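Local coordinates for protein putative laminarinase (Phanerochaete chrysosporium, PDB 2CL2) that probably hydrolyses O-glycosidic bonds in beta-glucans such as laminarin, as a secreted fungal endo-glucanase of glycoside hydrolase family 16, at residues 53-58 with 286-291; 87-92 with 177-182; 92-97 with 122-127. One frame throughout, in Å; residues are numbered along the deposited sequence.

How the contacts relate
The three contacts form a compact triangle in the beta-sandwich of this family 16 fold, their centres 11 to 13 Å apart. Contact 1 pairs strand 51-55 with strand 288-297, and strand 83-89, also paired with 288-297 in the same sheet, leads into contact 2. There Asp290 OD1 meets Arg90 NH1 at 2.9 Å and Tyr288 O meets His91 ND1 at 2.8 Å. Contact 2 hands on to contact 3 through the shared Met92, and Asn180 ND2 also reaches Gln94 OE1, at 2.8 Å. Contacts 1 and 3 meet directly where Asn286 O lies 3.1 Å from Gln94 N. Sugar residues lie beside contacts 1 and 2.

Contact 1: 53-58 with 286-291; sequences ILRADH and NAYWDI
Leu54 and Trp289 form the hydrogen-bonded pair of an antiparallel ladder, each giving its N-H to the other's carbonyl: Trp289 N to Leu54 O at 2.8 Å, in the carbonyl plane, and Leu54 N to Trp289 O at 3.1 Å, tilted out of it. A third backbone bond, Ala56 N to Ala287 O at 3.1 Å, continues the zipper past the end of strand 53-55; Ala287 is there the centre of an inverse gamma turn. Between these bonds Leu54 O also receives the CA-H of Tyr288.

On the face carrying Ile53, Arg55, Tyr288 and Asp290, the non-hydrogen-bonded pair Arg55 and Tyr288 comes close, CB to CB 3.5 Å. Both side chains start out between the backbone N and the carbonyl carbon (chi1 68° and 65°) and run alongside each other. In one of its two modelled conformers the arginine then bends at chi3, which brings NH2 over one face of the Tyr288 ring, offset toward the rim, with guanidinium and ring planes 37° apart; in that conformer NH1 is bound to Ala285 O. Ile53 sends CD1 against Asp290, 3.7 Å from its CB, while the carboxylate of Asp290 turns to a salt bridge with Arg90.

Leu54 and Trp289 point to the opposite face. Leu54 CB touches Trp289 CD1 at 4.1 Å, and the indole NE1 is satisfied by Asn250 O.

On the side of 51-55 away from 288-297, Tyr46 of strand 45-48 and Leu44 just before it bond to the backbone of Ile53 and Arg55. The Leu54 and Trp289 side chains press on the second sheet of the sandwich, at Ile249 of strand 246-253, where Leu54 also meets Val72 and Ile74 of strand 69-76.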
loop_
_atom_site.group_PDB
_atom_site.type_symbol
_atom_site.label_atom_id
_atom_site.label_comp_id
_atom_site.label_asym_id
_atom_site.label_seq_id
_atom_site.Cartn_x
_atom_site.Cartn_y
_atom_site.Cartn_z
ATOM N N ILE A 53 -6.564 10.647 8.053
ATOM C CA ILE A 53 -6.005 9.684 8.996
ATOM C C ILE A 53 -6.817 8.402 8.899
ATOM O O ILE A 53 -8.049 8.439 8.949
ATOM C CB ILE A 53 -6.095 10.183 10.454
ATOM C CG1 ILE A 53 -5.415 11.540 10.649
ATOM C CG2 ILE A 53 -5.535 9.142 11.415
ATOM C CD1 ILE A 53 -3.970 11.555 10.328
ATOM N N LEU A 54 -6.121 7.278 8.759
ATOM C CA LEU A 54 -6.730 5.954 8.821
ATOM C C LEU A 54 -5.954 5.236 9.899
ATOM O O LEU A 54 -4.744 5.095 9.781
ATOM C CB LEU A 54 -6.567 5.228 7.484
ATOM C CG LEU A 54 -7.049 5.965 6.236
ATOM C CD1 LEU A 54 -6.573 5.247 4.983
ATOM C CD2 LEU A 54 -8.572 6.106 6.243
ATOM N N ARG A 55 -6.625 4.794 10.959
ATOM C CA ARG A 55 -5.899 4.233 12.103
ATOM C C ARG A 55 -6.560 3.007 12.705
ATOM O O ARG A 55 -7.741 2.736 12.480
ATOM C CB ARG A 55 -5.692 5.294 13.197
ATOM C CG ARG A 55 -6.973 5.740 13.879
ATOM C CD ARG A 55 -6.721 6.505 15.166
ATOM N NE ARG A 55 -6.008 7.768 14.953
ATOM C CZ ARG A 55 -4.735 8.006 15.290
ATOM N NH1 ARG A 55 -3.967 7.078 15.852
ATOM N NH2 ARG A 55 -4.216 9.202 15.038
ATOM N N ALA A 56 -5.760 2.284 13.479
ATOM C CA ALA A 56 -6.223 1.174 14.277
ATOM C C ALA A 56 -6.789 1.678 15.588
ATOM O O ALA A 56 -6.379 2.704 16.097
ATOM C CB ALA A 56 -5.071 0.269 14.569
ATOM N N ASP A 57 -7.720 0.918 16.140
ATOM C CA ASP A 57 -8.138 1.092 17.520
ATOM C C ASP A 57 -6.909 0.902 18.409
ATOM O O ASP A 57 -6.195 -0.101 18.298
ATOM C CB ASP A 57 -9.231 0.051 17.800
ATOM C CG ASP A 57 -9.646 -0.043 19.260
ATOM O OD1 ASP A 57 -8.771 0.013 20.147
ATOM O OD2 ASP A 57 -10.870 -0.233 19.487
ATOM N N HIS A 58 -6.648 1.880 19.272
ATOM C CA HIS A 58 -5.508 1.813 20.188
ATOM C C HIS A 58 -5.938 1.956 21.650
ATOM O O HIS A 58 -5.143 2.354 22.494
ATOM C CB HIS A 58 -4.451 2.865 19.804
ATOM C CG HIS A 58 -4.913 4.282 19.945
ATOM N ND1 HIS A 58 -5.549 4.972 18.934
ATOM C CD2 HIS A 58 -4.818 5.145 20.984
ATOM C CE1 HIS A 58 -5.831 6.196 19.349
ATOM N NE2 HIS A 58 -5.401 6.325 20.590
ATOM N N ASN A 286 0.511 4.489 17.203
ATOM C CA ASN A 286 1.204 4.937 15.988
ATOM C C ASN A 286 0.920 4.078 14.753
ATOM O O ASN A 286 1.592 4.205 13.725
ATOM C CB ASN A 286 2.704 5.089 16.260
ATOM C CG ASN A 286 3.006 6.277 17.156
ATOM O OD1 ASN A 286 2.386 7.330 17.035
ATOM N ND2 ASN A 286 3.979 6.118 18.041
ATOM N N ALA A 287 -0.117 3.247 14.838
ATOM C CA ALA A 287 -0.561 2.437 13.705
ATOM C C ALA A 287 -1.586 3.223 12.893
ATOM O O ALA A 287 -2.758 2.866 12.830
ATOM C CB ALA A 287 -1.138 1.099 14.192
ATOM N N TYR A 288 -1.129 4.312 12.278
ATOM C CA TYR A 288 -1.994 5.151 11.462
ATOM C C TYR A 288 -1.303 5.594 10.190
ATOM O O TYR A 288 -0.090 5.783 10.150
ATOM C CB TYR A 288 -2.487 6.385 12.245
ATOM C CG TYR A 288 -1.421 7.382 12.661
ATOM C CD1 TYR A 288 -1.127 8.496 11.881
ATOM C CD2 TYR A 288 -0.734 7.231 13.858
ATOM C CE1 TYR A 288 -0.161 9.410 12.267
ATOM C CE2 TYR A 288 0.229 8.146 14.257
ATOM C CZ TYR A 288 0.512 9.229 13.464
ATOM O OH TYR A 288 1.488 10.125 13.863
ATOM N N TRP A 289 -2.111 5.735 9.151
ATOM C CA TRP A 289 -1.752 6.472 7.959
ATOM C C TRP A 289 -2.103 7.936 8.201
ATOM O O TRP A 289 -3.160 8.230 8.756
ATOM C CB TRP A 289 -2.600 6.021 6.774
ATOM C CG TRP A 289 -2.337 4.660 6.238
ATOM C CD1 TRP A 289 -3.026 3.522 6.503
ATOM C CD2 TRP A 289 -1.347 4.314 5.268
ATOM N NE1 TRP A 289 -2.513 2.478 5.770
ATOM C CE2 TRP A 289 -1.473 2.937 5.008
ATOM C CE3 TRP A 289 -0.335 5.028 4.627
ATOM C CZ2 TRP A 289 -0.644 2.266 4.101
ATOM C CZ3 TRP A 289 0.488 4.362 3.734
ATOM C CH2 TRP A 289 0.332 2.997 3.483
ATOM N N ASP A 290 -1.232 8.839 7.757
ATOM C CA ASP A 290 -1.528 10.260 7.677
ATOM C C ASP A 290 -1.190 10.608 6.235
ATOM O O ASP A 290 -0.026 10.587 5.858
ATOM C CB ASP A 290 -0.680 11.054 8.680
ATOM C CG ASP A 290 -0.842 12.554 8.547
ATOM O OD1 ASP A 290 -1.404 13.022 7.547
ATOM O OD2 ASP A 290 -0.371 13.271 9.455
ATOM N N ILE A 291 -2.224 10.878 5.446
ATOM C CA ILE A 291 -2.089 11.084 4.007
ATOM C C ILE A 291 -2.478 12.521 3.683
ATOM O O ILE A 291 -3.564 12.981 4.044
ATOM C CB ILE A 291 -2.949 10.058 3.220
ATOM C CG1 ILE A 291 -2.360 8.660 3.430
ATOM C CG2 ILE A 291 -3.019 10.409 1.741
ATOM C CD1 ILE A 291 -3.312 7.532 3.143
#

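Contact 2: 87-92 with 177-182; sequences FDVRHM and PSFNAN. With MAN (alpha-D-mannopyranose), chain B.
His91 and Met92 come up to helix 177-181 just after strand 87-89 turns a corner at Arg90, where Arg90 and His91 both face Asp290 in a classic beta bulge, and the helix packs beside this bend in the family 16 beta-sandwich.

Asn180 grips the Met92 backbone with both ends of its amide, much as the N-H and C=O of one residue would in a hydrogen-bonded antiparallel pair: OD1 accepts from Met92 N at 2.8 Å and ND2 donates to Met92 O at 2.8 Å, with the acceptor close to the amide plane. The same amide lies flat on the His91 imidazole, planes 5° apart, with CG 3.4 Å above the centre of the ring. Stacking and the two bonds together should fix the amide's rotation. ND2 has a further acceptor in Gln94, while the partner of the imidazole is Tyr288, whose ring also stacks with it.

A water bridges Arg90 O and Asn180 O, donating to both. Arg90 itself extends away from the helix toward Asp290, its NE passing 3.7 Å from O4 of a mannose.

Phe179, with CG trans to its backbone N (chi1 173°), brings its edge to Val89 and one face to Met92. Val89 CG1 meets Phe179 CZ at 3.6 Å, and Val89 CB lies at the ring edge. The Met92 chain folds back at chi3, so that SD stands farther off above the ring, 4.9 Å from its centroid in a Met-aromatic contact, while the methyl CE makes a CH-pi contact, 3.6 Å from the Phe179 centroid and only 7° off the ring normal.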
loop_
_atom_site.group_PDB
_atom_site.type_symbol
_atom_site.label_atom_id
_atom_site.label_comp_id
_atom_site.label_asym_id
_atom_site.label_seq_id
_atom_site.Cartn_x
_atom_site.Cartn_y
_atom_site.Cartn_z
ATOM N N PHE A 87 0.840 9.337 -4.199
ATOM C CA PHE A 87 0.468 9.302 -2.789
ATOM C C PHE A 87 1.454 10.156 -2.015
ATOM O O PHE A 87 2.654 9.858 -2.008
ATOM C CB PHE A 87 0.556 7.868 -2.250
ATOM C CG PHE A 87 -0.345 6.888 -2.951
ATOM C CD1 PHE A 87 -1.520 6.436 -2.352
ATOM C CD2 PHE A 87 -0.007 6.392 -4.193
ATOM C CE1 PHE A 87 -2.343 5.520 -3.006
ATOM C CE2 PHE A 87 -0.823 5.490 -4.846
ATOM C CZ PHE A 87 -1.993 5.053 -4.259
ATOM N N ASP A 88 0.952 11.212 -1.380
ATOM C CA ASP A 88 1.764 12.095 -0.541
ATOM C C ASP A 88 1.462 11.670 0.894
ATOM O O ASP A 88 0.400 11.977 1.417
ATOM C CB ASP A 88 1.375 13.556 -0.805
ATOM C CG ASP A 88 2.172 14.551 0.019
ATOM O OD1 ASP A 88 2.959 14.150 0.884
ATOM O OD2 ASP A 88 1.994 15.772 -0.202
ATOM N N VAL A 89 2.394 10.933 1.489
ATOM C CA VAL A 89 2.160 10.213 2.738
ATOM C C VAL A 89 3.063 10.735 3.839
ATOM O O VAL A 89 4.280 10.638 3.738
ATOM C CB VAL A 89 2.426 8.712 2.560
ATOM C CG1 VAL A 89 2.156 7.941 3.863
ATOM C CG2 VAL A 89 1.604 8.157 1.407
ATOM N N ARG A 90 2.466 11.289 4.888
ATOM C CA ARG A 90 3.231 11.845 6.000
ATOM C C ARG A 90 3.629 10.773 7.008
ATOM O O ARG A 90 4.665 10.892 7.652
ATOM C CB ARG A 90 2.417 12.903 6.731
ATOM C CG ARG A 90 1.854 14.002 5.842
ATOM C CD ARG A 90 1.319 15.124 6.704
ATOM N NE ARG A 90 0.710 16.221 5.954
ATOM C CZ ARG A 90 -0.596 16.431 5.812
ATOM N NH1 ARG A 90 -1.502 15.611 6.321
ATOM N NH2 ARG A 90 -1.008 17.477 5.120
ATOM N N HIS A 91 2.801 9.742 7.148
ATOM C CA HIS A 91 2.989 8.706 8.161
ATOM C C HIS A 91 2.316 7.440 7.659
ATOM O O HIS A 91 1.235 7.503 7.060
ATOM C CB HIS A 91 2.327 9.147 9.472
ATOM C CG HIS A 91 2.765 8.379 10.689
ATOM N ND1 HIS A 91 2.156 7.210 11.098
ATOM C CD2 HIS A 91 3.717 8.649 11.618
ATOM C CE1 HIS A 91 2.728 6.786 12.213
ATOM N NE2 HIS A 91 3.677 7.643 12.548
ATOM N N MET A 92 2.929 6.296 7.937
ATOM C CA MET A 92 2.291 5.012 7.659
ATOM C C MET A 92 2.231 4.226 8.965
ATOM O O MET A 92 2.975 4.504 9.905
ATOM C CB MET A 92 3.042 4.210 6.587
ATOM C CG MET A 92 4.380 3.629 7.038
ATOM S SD MET A 92 5.030 2.413 5.865
ATOM C CE MET A 92 5.391 3.436 4.438
ATOM N N PRO A 177 9.089 2.632 10.759
ATOM C CA PRO A 177 9.594 3.656 11.665
ATOM C C PRO A 177 10.614 4.598 11.009
ATOM O O PRO A 177 10.609 5.788 11.292
ATOM C CB PRO A 177 10.213 2.829 12.801
ATOM C CG PRO A 177 9.421 1.546 12.796
ATOM C CD PRO A 177 9.158 1.281 11.350
ATOM N N SER A 178 11.449 4.088 10.114
ATOM C CA SER A 178 12.421 4.940 9.430
ATOM C C SER A 178 11.726 5.997 8.568
ATOM O O SER A 178 12.059 7.166 8.610
ATOM C CB SER A 178 13.329 4.078 8.552
ATOM O OG SER A 178 14.289 4.869 7.887
ATOM N N PHE A 179 10.757 5.555 7.784
ATOM C CA PHE A 179 9.916 6.435 6.970
ATOM C C PHE A 179 9.218 7.470 7.839
ATOM O O PHE A 179 9.241 8.658 7.541
ATOM C CB PHE A 179 8.913 5.534 6.243
ATOM C CG PHE A 179 7.832 6.235 5.453
ATOM C CD1 PHE A 179 7.968 6.433 4.089
ATOM C CD2 PHE A 179 6.630 6.570 6.040
ATOM C CE1 PHE A 179 6.940 7.001 3.346
ATOM C CE2 PHE A 179 5.595 7.148 5.301
ATOM C CZ PHE A 179 5.754 7.363 3.959
ATOM N N ASN A 180 8.620 7.022 8.935
ATOM C CA ASN A 180 7.884 7.923 9.804
ATOM C C ASN A 180 8.773 8.976 10.476
ATOM O O ASN A 180 8.410 10.154 10.562
ATOM C CB ASN A 180 7.076 7.135 10.845
ATOM C CG ASN A 180 5.920 6.383 10.227
ATOM O OD1 ASN A 180 5.449 6.730 9.148
ATOM N ND2 ASN A 180 5.465 5.337 10.899
ATOM N N ALA A 181 9.956 8.551 10.914
ATOM C CA ALA A 181 10.946 9.459 11.520
ATOM C C ALA A 181 11.328 10.564 10.548
ATOM O O ALA A 181 11.614 11.698 10.953
ATOM C CB ALA A 181 12.189 8.684 11.936
ATOM N N ASN A 182 11.336 10.231 9.262
ATOM C CA ASN A 182 11.735 11.153 8.210
ATOM C C ASN A 182 10.589 12.005 7.663
ATOM O O ASN A 182 10.785 12.777 6.718
ATOM C CB ASN A 182 12.347 10.361 7.056
ATOM C CG ASN A 182 13.279 11.189 6.192
ATOM O OD1 ASN A 182 14.113 11.947 6.701
ATOM N ND2 ASN A 182 13.180 11.013 4.879
HETATM C C1 MAN B . 2.454 20.886 10.961
HETATM C C2 MAN B . 2.459 21.957 9.882
HETATM C C3 MAN B . 1.665 21.540 8.655
HETATM C C4 MAN B . 2.094 20.160 8.175
HETATM C C5 MAN B . 2.171 19.161 9.329
HETATM C C6 MAN B . 2.845 17.878 8.862
HETATM O O2 MAN B . 3.789 22.203 9.511
HETATM O O3 MAN B . 1.868 22.482 7.621
HETATM O O4 MAN B . 1.160 19.706 7.217
HETATM O O5 MAN B . 2.924 19.671 10.419
HETATM O O6 MAN B . 2.636 16.869 9.825
HETATM O O HOH W 1 5.744 10.929 10.194
#

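Contact 3: 92-97 with 122-127; sequences MPQGCG and VNDQSP
Asp124 reaches across from a type I' turn, Val122 to Gln125, to take hold of the loop at Gln94 and Gly95. Its CB, which points toward that loop, is backed by Pro177 of helix 176-181. With CG trans to the carbonyl carbon (chi1 -62°), the carboxylate is carried up to the backbone, CG lying 3.3 Å from Gly95 N. OD1 accepts the Gly95 N-H at 2.8 Å through its syn lone pair, in a nearly straight bond of 170° at the hydrogen. OD1 also lies against Gln94, 3.2 Å from its CB, and accepts a hydrogen bond from a water that also donates to Pro93 O. OD2 rests 3.3 Å from Gly95 CA and receives a second water at 2.7 Å; that water is in turn weakly bound by NE2 of Gln94, whose stronger partner is Asn180. Peptide N-H and waters thus gather round the carboxylate, probably helping to keep it ionised.

Asn123, the other corner residue of the turn, works two residues further along. Its OD1 accepts from Gly97 N at 2.7 Å, in the carbonyl plane but in a distinctly bent hydrogen bond, 133° at the hydrogen. ND2 is held by Ala258 O, and the backbone O of Asn123 receives Gln125 NE2 at 3.1 Å, a bond within the turn itself. Gly95 and Gly97 both have positive phi, at backbone angles where a CB would press on the preceding carbonyl oxygen.

The two loops lead out of strands 83-89 and 115-120 and into strands 98-105 and 129-133. Helix 261-266 packs on Asn123 and Cys96, the latter disulfide-linked to Cys269, while helix 176-181 borders the other end.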
loop_
_atom_site.group_PDB
_atom_site.type_symbol
_atom_site.label_atom_id
_atom_site.label_comp_id
_atom_site.label_asym_id
_atom_site.label_seq_id
_atom_site.Cartn_x
_atom_site.Cartn_y
_atom_site.Cartn_z
ATOM N N MET A 92 2.929 6.296 7.937
ATOM C CA MET A 92 2.291 5.012 7.659
ATOM C C MET A 92 2.231 4.226 8.965
ATOM O O MET A 92 2.975 4.504 9.905
ATOM C CB MET A 92 3.042 4.210 6.587
ATOM C CG MET A 92 4.380 3.629 7.038
ATOM S SD MET A 92 5.030 2.413 5.865
ATOM C CE MET A 92 5.391 3.436 4.438
ATOM N N PRO A 93 1.325 3.251 9.046
ATOM C CA PRO A 93 1.234 2.523 10.301
ATOM C C PRO A 93 2.539 1.850 10.706
ATOM O O PRO A 93 3.248 1.273 9.872
ATOM C CB PRO A 93 0.136 1.486 10.016
ATOM C CG PRO A 93 -0.708 2.140 8.975
ATOM C CD PRO A 93 0.297 2.815 8.085
ATOM N N GLN A 94 2.834 1.916 12.003
ATOM C CA GLN A 94 3.931 1.152 12.554
ATOM C C GLN A 94 3.494 0.434 13.820
ATOM O O GLN A 94 2.460 0.768 14.422
ATOM C CB GLN A 94 5.142 2.049 12.813
ATOM C CG GLN A 94 4.966 3.067 13.921
ATOM C CD GLN A 94 6.233 3.845 14.179
ATOM O OE1 GLN A 94 6.627 4.690 13.392
ATOM N NE2 GLN A 94 6.891 3.541 15.279
ATOM N N GLY A 95 4.298 -0.561 14.187
ATOM C CA GLY A 95 4.080 -1.381 15.369
ATOM C C GLY A 95 4.181 -2.852 15.032
ATOM O O GLY A 95 3.907 -3.283 13.909
ATOM N N CYS A 96 4.576 -3.644 16.017
ATOM C CA CYS A 96 4.570 -5.082 15.864
ATOM C C CYS A 96 3.185 -5.562 15.484
ATOM O O CYS A 96 2.185 -5.125 16.047
ATOM C CB CYS A 96 5.034 -5.760 17.154
ATOM S SG CYS A 96 6.835 -5.779 17.345
ATOM N N GLY A 97 3.146 -6.450 14.498
ATOM C CA GLY A 97 1.901 -7.007 14.005
ATOM C C GLY A 97 1.260 -6.247 12.858
ATOM O O GLY A 97 0.365 -6.778 12.215
ATOM N N VAL A 122 5.512 -5.564 6.650
ATOM C CA VAL A 122 5.011 -6.155 7.879
ATOM C C VAL A 122 5.952 -5.875 9.041
ATOM O O VAL A 122 7.169 -5.811 8.864
ATOM C CB VAL A 122 4.815 -7.695 7.767
ATOM C CG1 VAL A 122 3.799 -8.034 6.684
ATOM C CG2 VAL A 122 6.138 -8.394 7.498
ATOM N N ASN A 123 5.378 -5.714 10.230
ATOM C CA ASN A 123 6.136 -5.731 11.481
ATOM C C ASN A 123 7.317 -4.784 11.494
ATOM O O ASN A 123 8.378 -5.099 12.036
ATOM C CB ASN A 123 6.600 -7.153 11.780
ATOM C CG ASN A 123 5.445 -8.127 11.892
ATOM O OD1 ASN A 123 4.412 -7.819 12.499
ATOM N ND2 ASN A 123 5.609 -9.305 11.308
ATOM N N ASP A 124 7.106 -3.609 10.907
ATOM C CA ASP A 124 8.106 -2.544 10.884
ATOM C C ASP A 124 9.378 -2.897 10.132
ATOM O O ASP A 124 10.394 -2.234 10.309
ATOM C CB ASP A 124 8.455 -2.103 12.309
ATOM C CG ASP A 124 7.272 -1.530 13.039
ATOM O OD1 ASP A 124 6.400 -0.909 12.403
ATOM O OD2 ASP A 124 7.195 -1.681 14.278
ATOM N N GLN A 125 9.333 -3.908 9.278
ATOM C CA GLN A 125 10.548 -4.352 8.613
ATOM C C GLN A 125 10.771 -3.607 7.301
ATOM O O GLN A 125 10.184 -3.941 6.287
ATOM C CB GLN A 125 10.503 -5.861 8.376
ATOM C CG GLN A 125 10.420 -6.688 9.651
ATOM C CD GLN A 125 11.592 -6.455 10.580
ATOM O OE1 GLN A 125 12.686 -6.975 10.357
ATOM N NE2 GLN A 125 11.374 -5.659 11.625
ATOM N N SER A 126 11.624 -2.590 7.337
ATOM C CA SER A 126 12.071 -1.925 6.117
ATOM C C SER A 126 12.938 -2.880 5.305
ATOM O O SER A 126 13.539 -3.784 5.860
ATOM C CB SER A 126 12.899 -0.694 6.466
ATOM O OG SER A 126 12.091 0.309 7.025
ATOM N N PRO A 127 13.057 -2.647 3.995
ATOM C CA PRO A 127 12.465 -1.600 3.185
ATOM C C PRO A 127 11.081 -1.931 2.642
ATOM O O PRO A 127 10.549 -3.025 2.842
ATOM C CB PRO A 127 13.459 -1.485 2.020
ATOM C CG PRO A 127 13.892 -2.854 1.800
ATOM C CD PRO A 127 13.978 -3.465 3.188
HETATM O O HOH W 2 5.673 -0.069 9.857
HETATM O O HOH W 3 7.081 0.479 15.893
#